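Local coordinates for helix-turn-helix transcriptional regulator (Pseudomonas aeruginosa, PDB 5XHX), which is probably a DNA-binding transcriptional regulator of the LuxR family, represented here by its N-terminal ligand-binding domain, at residues A[49-54]-A[136-141]; A[55-60]-A[76-81]. One frame throughout, in Å; residues are numbered along the deposited sequence.

Contact 1 (A[49-54]-A[136-141]); sequences IFSDSS and DGERTL
Glu138 reaches across to the loop after Phe50 and grips the backbone of Asp52. The site is at the end of two neighbouring interior strands of the antiparallel sheet in a LuxR-type ligand-binding domain, where strand 44-50 ends and strand 140-147 begins. The strands meet through Phe50 and Thr140, an antiparallel hydrogen-bonded pair. Phe50 N donates to Thr140 O at 2.9 Å, and Thr140 N donates back to Phe50 O.

Side chains sort to the two faces of the sheet. Ile49 and Leu141 share one face. Their chains are angled across each other, with Ile49 CG1 3.9 Å from Leu141 CD1. The CG2 branch of Ile49 points the other way along the strand and lies 3.9 Å from Arg139 CB. Phe50 and Thr140 occupy the opposite face, where helix 86-92 covers them. The Phe50 ring meets Tyr88 of that helix edge-to-face.

Arg139 is held by its own loop. Its NE and NH2 approach Asp136 OD2 side-on, with the oxygen near the guanidinium plane; NE to OD2 is 2.7 Å. Asp136 OD1 takes the backbone N of both Glu138 and Arg139 from one face of its carboxylate, which fixes the turn.

Glu138 has CG anti to its backbone N (chi1 -175°) and an extended chain, and this carries the carboxylate to the facing loop. The Asp52 carboxylate lies near Glu138 CG. Arg92 probably eases the nearby like charges, since it pairs with Asp52 OD1. The Glu138 OE1 lone pair pointing away from OE2 receives Asp52 N at 2.6 Å.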
loop_
_atom_site.group_PDB
_atom_site.type_symbol
_atom_site.label_atom_id
_atom_site.label_comp_id
_atom_site.label_asym_id
_atom_site.label_seq_id
_atom_site.Cartn_x
_atom_site.Cartn_y
_atom_site.Cartn_z
ATOM N N ILE A 49 12.954 -3.363 -14.833
ATOM C CA ILE A 49 13.205 -1.950 -15.076
ATOM C C ILE A 49 13.945 -1.816 -16.399
ATOM O O ILE A 49 15.045 -2.362 -16.561
ATOM C CB ILE A 49 13.990 -1.306 -13.924
ATOM C CG1 ILE A 49 13.190 -1.438 -12.612
ATOM C CG2 ILE A 49 14.308 0.147 -14.249
ATOM C CD1 ILE A 49 13.986 -0.998 -11.349
ATOM N N PHE A 50 13.319 -1.128 -17.352
ATOM C CA PHE A 50 13.960 -0.746 -18.598
ATOM C C PHE A 50 14.708 0.574 -18.405
ATOM O O PHE A 50 14.345 1.404 -17.561
ATOM C CB PHE A 50 12.924 -0.578 -19.715
ATOM C CG PHE A 50 12.265 -1.857 -20.162
ATOM C CD1 PHE A 50 13.010 -2.989 -20.443
ATOM C CD2 PHE A 50 10.882 -1.910 -20.329
ATOM C CE1 PHE A 50 12.388 -4.162 -20.893
ATOM C CE2 PHE A 50 10.250 -3.074 -20.769
ATOM C CZ PHE A 50 10.994 -4.201 -21.065
ATOM N N SER A 51 15.744 0.772 -19.212
ATOM C CA SER A 51 16.551 1.983 -19.155
ATOM C C SER A 51 17.345 2.080 -20.451
ATOM O O SER A 51 17.069 1.366 -21.421
ATOM C CB SER A 51 17.472 1.974 -17.932
ATOM O OG SER A 51 18.553 1.069 -18.126
ATOM N N ASP A 52 18.347 2.959 -20.463
ATOM C CA ASP A 52 19.259 3.028 -21.599
ATOM C C ASP A 52 20.363 1.976 -21.529
ATOM O O ASP A 52 21.184 1.912 -22.445
ATOM C CB ASP A 52 19.869 4.428 -21.718
ATOM C CG ASP A 52 18.860 5.474 -22.160
ATOM O OD1 ASP A 52 17.788 5.110 -22.704
ATOM O OD2 ASP A 52 19.137 6.671 -21.962
ATOM N N SER A 53 20.402 1.155 -20.476
ATOM C CA SER A 53 21.270 -0.020 -20.478
ATOM C C SER A 53 20.457 -1.314 -20.401
ATOM O O SER A 53 19.265 -1.319 -20.726
ATOM C CB SER A 53 22.292 0.067 -19.337
ATOM O OG SER A 53 21.662 0.220 -18.073
ATOM N N SER A 54 21.096 -2.414 -20.005
ATOM C CA SER A 54 20.418 -3.707 -19.960
ATOM C C SER A 54 19.223 -3.648 -19.014
ATOM O O SER A 54 19.291 -2.965 -17.984
ATOM C CB SER A 54 21.369 -4.809 -19.476
ATOM O OG SER A 54 22.230 -5.245 -20.514
ATOM N N ASP A 136 12.380 7.847 -13.361
ATOM C CA ASP A 136 13.070 9.113 -13.501
ATOM C C ASP A 136 13.138 9.399 -14.996
ATOM O O ASP A 136 12.344 8.855 -15.774
ATOM C CB ASP A 136 14.447 9.063 -12.819
ATOM C CG ASP A 136 15.322 7.951 -13.365
ATOM O OD1 ASP A 136 15.733 8.054 -14.536
ATOM O OD2 ASP A 136 15.595 6.977 -12.632
ATOM N N GLY A 137 14.095 10.232 -15.403
ATOM C CA GLY A 137 14.206 10.568 -16.808
ATOM C C GLY A 137 14.641 9.413 -17.688
ATOM O O GLY A 137 14.459 9.481 -18.910
ATOM N N GLU A 138 15.210 8.358 -17.106
ATOM C CA GLU A 138 15.714 7.259 -17.925
ATOM C C GLU A 138 15.080 5.906 -17.632
ATOM O O GLU A 138 14.998 5.076 -18.540
ATOM C CB GLU A 138 17.237 7.118 -17.768
ATOM C CG GLU A 138 17.856 6.064 -18.707
ATOM C CD GLU A 138 19.152 5.491 -18.169
ATOM O OE1 GLU A 138 19.554 4.383 -18.603
ATOM O OE2 GLU A 138 19.768 6.146 -17.298
ATOM N N ARG A 139 14.646 5.648 -16.408
ATOM C CA ARG A 139 14.240 4.308 -16.021
ATOM C C ARG A 139 12.719 4.187 -16.013
ATOM O O ARG A 139 12.003 5.155 -15.739
ATOM C CB ARG A 139 14.828 3.952 -14.659
ATOM C CG ARG A 139 16.360 3.862 -14.680
ATOM C CD ARG A 139 16.887 3.498 -13.308
ATOM N NE ARG A 139 16.410 4.472 -12.342
ATOM C CZ ARG A 139 16.048 4.182 -11.097
ATOM N NH1 ARG A 139 16.103 2.929 -10.655
ATOM N NH2 ARG A 139 15.613 5.151 -10.304
ATOM N N THR A 140 12.233 2.992 -16.358
ATOM C CA THR A 140 10.803 2.691 -16.381
ATOM C C THR A 140 10.586 1.358 -15.684
ATOM O O THR A 140 11.086 0.324 -16.147
ATOM C CB THR A 140 10.251 2.624 -17.808
ATOM O OG1 THR A 140 10.650 3.783 -18.543
ATOM C CG2 THR A 140 8.711 2.555 -17.788
ATOM N N LEU A 141 9.848 1.378 -14.576
ATOM C CA LEU A 141 9.465 0.145 -13.897
ATOM C C LEU A 141 8.250 -0.466 -14.588
ATOM O O LEU A 141 7.242 0.211 -14.810
ATOM C CB LEU A 141 9.166 0.416 -12.421
ATOM C CG LEU A 141 8.539 -0.707 -11.590
ATOM C CD1 LEU A 141 9.492 -1.903 -11.482
ATOM C CD2 LEU A 141 8.201 -0.208 -10.187
#

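Contact 2 (A[55-60]-A[76-81]); sequences PLILSF and RYITGL
Pro55 opens this contact by laying its ring against the last turns of helix 72-81. Its CD sits 3.5 Å from Ile78 O, and its CG is 4.1 Å from Tyr77 CE2. The proline meets the tyrosine ring obliquely. Ile78 answers from the helix side: its CG2 branch lies 3.9 Å from Pro55 O. The same Ile78 O accepts a hydrogen bond from Ser54 OG, just before the proline.

Leu56 turns its side chain from the helix, and its backbone pairs with Ile49 of strand 44-50. Ile57 then points back toward the helix. Its CG1 branch is anti to its carbonyl carbon (chi1 -53°) and heads for Ile78, where Ile57 CG1 meets Ile78 CD1 at 3.8 Å. The two isoleucine chains are crossed rather than aligned. Ile57 CD1 also approaches the Tyr77 ring obliquely, 4.4 Å from CE2. The side-chain contacts are apolar; the two backbone oxygens, Ile78 O at Pro55 CD and Pro55 O at Ile78 CG2, also lie against carbon.

With chi1 at -177°, the Tyr77 ring extends opposite its backbone N, which brings CE2 toward Pro55. Its hydroxyl is hydrogen-bonded to Asp85, and its ring stacks on Tyr119. These partners would limit how far the ring can move.

Further along the strand, Leu58 and Ser59 both face Ala47 in a classic beta bulge. On the helix, a wider pi-type turn ends the segment, with Leu81 N bonded to Arg76 O at 3.0 Å. The whole is an edge strand packed against a helix that flanks the sheet, as in the alpha-beta-alpha sandwich of LuxR-type ligand-binding domains.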
loop_
_atom_site.group_PDB
_atom_site.type_symbol
_atom_site.label_atom_id
_atom_site.label_comp_id
_atom_site.label_asym_id
_atom_site.label_seq_id
_atom_site.Cartn_x
_atom_site.Cartn_y
_atom_site.Cartn_z
ATOM N N PRO A 55 18.138 -4.368 -19.315
ATOM C CA PRO A 55 17.014 -4.466 -18.368
ATOM C C PRO A 55 17.437 -5.149 -17.084
ATOM O O PRO A 55 18.185 -6.130 -17.097
ATOM C CB PRO A 55 15.983 -5.331 -19.109
ATOM C CG PRO A 55 16.394 -5.305 -20.551
ATOM C CD PRO A 55 17.888 -5.112 -20.558
ATOM N N LEU A 56 16.918 -4.645 -15.971
ATOM C CA LEU A 56 17.103 -5.260 -14.664
ATOM C C LEU A 56 15.835 -6.038 -14.320
ATOM O O LEU A 56 14.767 -5.446 -14.114
ATOM C CB LEU A 56 17.414 -4.195 -13.615
ATOM C CG LEU A 56 17.584 -4.660 -12.169
ATOM C CD1 LEU A 56 18.659 -5.747 -12.060
ATOM C CD2 LEU A 56 17.941 -3.468 -11.286
ATOM N N ILE A 57 15.949 -7.358 -14.271
ATOM C CA ILE A 57 14.824 -8.223 -13.945
ATOM C C ILE A 57 14.719 -8.306 -12.429
ATOM O O ILE A 57 15.618 -8.831 -11.764
ATOM C CB ILE A 57 15.000 -9.621 -14.555
ATOM C CG1 ILE A 57 15.286 -9.521 -16.059
ATOM C CG2 ILE A 57 13.776 -10.491 -14.261
ATOM C CD1 ILE A 57 14.089 -9.163 -16.885
ATOM N N LEU A 58 13.610 -7.807 -11.886
ATOM C CA LEU A 58 13.392 -7.844 -10.443
ATOM C C LEU A 58 12.807 -9.173 -9.990
ATOM O O LEU A 58 13.236 -9.729 -8.968
ATOM C CB LEU A 58 12.476 -6.692 -10.017
ATOM C CG LEU A 58 12.961 -5.259 -10.309
ATOM C CD1 LEU A 58 11.879 -4.234 -9.886
ATOM C CD2 LEU A 58 14.286 -4.959 -9.615
ATOM N N SER A 59 11.850 -9.707 -10.739
ATOM C CA SER A 59 11.209 -10.951 -10.349
ATOM C C SER A 59 10.425 -11.447 -11.549
ATOM O O SER A 59 9.994 -10.647 -12.384
ATOM C CB SER A 59 10.290 -10.740 -9.126
ATOM O OG SER A 59 9.690 -11.947 -8.691
ATOM N N PHE A 60 10.273 -12.766 -11.653
ATOM C CA PHE A 60 9.436 -13.305 -12.712
ATOM C C PHE A 60 8.957 -14.690 -12.303
ATOM O O PHE A 60 9.537 -15.335 -11.429
ATOM C CB PHE A 60 10.154 -13.308 -14.078
ATOM C CG PHE A 60 11.353 -14.211 -14.156
ATOM C CD1 PHE A 60 12.556 -13.844 -13.570
ATOM C CD2 PHE A 60 11.289 -15.404 -14.857
ATOM C CE1 PHE A 60 13.673 -14.675 -13.661
ATOM C CE2 PHE A 60 12.396 -16.237 -14.954
ATOM C CZ PHE A 60 13.587 -15.874 -14.361
ATOM N N ARG A 76 19.991 -14.020 -22.859
ATOM C CA ARG A 76 19.854 -13.469 -24.206
ATOM C C ARG A 76 18.925 -12.265 -24.218
ATOM O O ARG A 76 19.179 -11.276 -24.924
ATOM C CB ARG A 76 19.334 -14.526 -25.181
ATOM C CG ARG A 76 20.310 -15.665 -25.486
ATOM C CD ARG A 76 20.007 -16.234 -26.866
ATOM N NE ARG A 76 20.389 -15.280 -27.899
ATOM C CZ ARG A 76 19.879 -15.237 -29.124
ATOM N NH1 ARG A 76 18.933 -16.100 -29.494
ATOM N NH2 ARG A 76 20.315 -14.318 -29.976
ATOM N N TYR A 77 17.811 -12.352 -23.492
ATOM C CA TYR A 77 16.927 -11.200 -23.386
ATOM C C TYR A 77 17.690 -10.001 -22.841
ATOM O O TYR A 77 17.708 -8.928 -23.451
ATOM C CB TYR A 77 15.718 -11.539 -22.493
ATOM C CG TYR A 77 14.735 -10.400 -22.407
ATOM C CD1 TYR A 77 13.797 -10.194 -23.404
ATOM C CD2 TYR A 77 14.759 -9.525 -21.347
ATOM C CE1 TYR A 77 12.901 -9.153 -23.343
ATOM C CE2 TYR A 77 13.860 -8.462 -21.273
ATOM C CZ TYR A 77 12.940 -8.283 -22.268
ATOM O OH TYR A 77 12.055 -7.229 -22.213
ATOM N N ILE A 78 18.366 -10.190 -21.710
ATOM C CA ILE A 78 19.034 -9.084 -21.031
ATOM C C ILE A 78 20.143 -8.475 -21.892
ATOM O O ILE A 78 20.335 -7.249 -21.899
ATOM C CB ILE A 78 19.554 -9.563 -19.668
ATOM C CG1 ILE A 78 18.364 -9.849 -18.735
ATOM C CG2 ILE A 78 20.499 -8.550 -19.040
ATOM C CD1 ILE A 78 18.784 -10.406 -17.381
ATOM N N THR A 79 20.888 -9.303 -22.637
ATOM C CA THR A 79 22.048 -8.777 -23.367
ATOM C C THR A 79 21.716 -8.360 -24.792
ATOM O O THR A 79 22.629 -7.991 -25.541
ATOM C CB THR A 79 23.201 -9.798 -23.405
ATOM O OG1 THR A 79 22.777 -10.963 -24.127
ATOM C CG2 THR A 79 23.618 -10.186 -22.010
ATOM N N GLY A 80 20.447 -8.379 -25.195
ATOM C CA GLY A 80 20.161 -7.868 -26.522
ATOM C C GLY A 80 18.775 -8.068 -27.084
ATOM O O GLY A 80 18.254 -7.180 -27.761
ATOM N N LEU A 81 18.163 -9.228 -26.843
ATOM C CA LEU A 81 16.850 -9.482 -27.432
ATOM C C LEU A 81 15.785 -8.509 -26.921
ATOM O O LEU A 81 14.811 -8.245 -27.627
ATOM C CB LEU A 81 16.406 -10.920 -27.155
ATOM C CG LEU A 81 17.042 -12.015 -28.004
ATOM C CD1 LEU A 81 16.520 -13.376 -27.541
ATOM C CD2 LEU A 81 16.730 -11.783 -29.479
#

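How the contacts relate
Both contacts are partly buried and belong to one sheet, in which strands 56-60 and 44-50 are neighbours. Contact 1 joins two strands and their end loops. It mixes backbone hydrogen bonds and an apolar pair with charged groups at an exposed rim. Contact 2 joins the edge strand to a helix outside the sheet, and it relies on apolar side chains, with no exposed residue among those that touch. Their centres are about 12 Å apart. Ile49 N probably bonds to Leu56 O at 2.9 Å. Phe50 CE1 packs 3.4 Å from Tyr77 OH, and Leu141 CD1 lies 3.7 Å from Leu58 CD1.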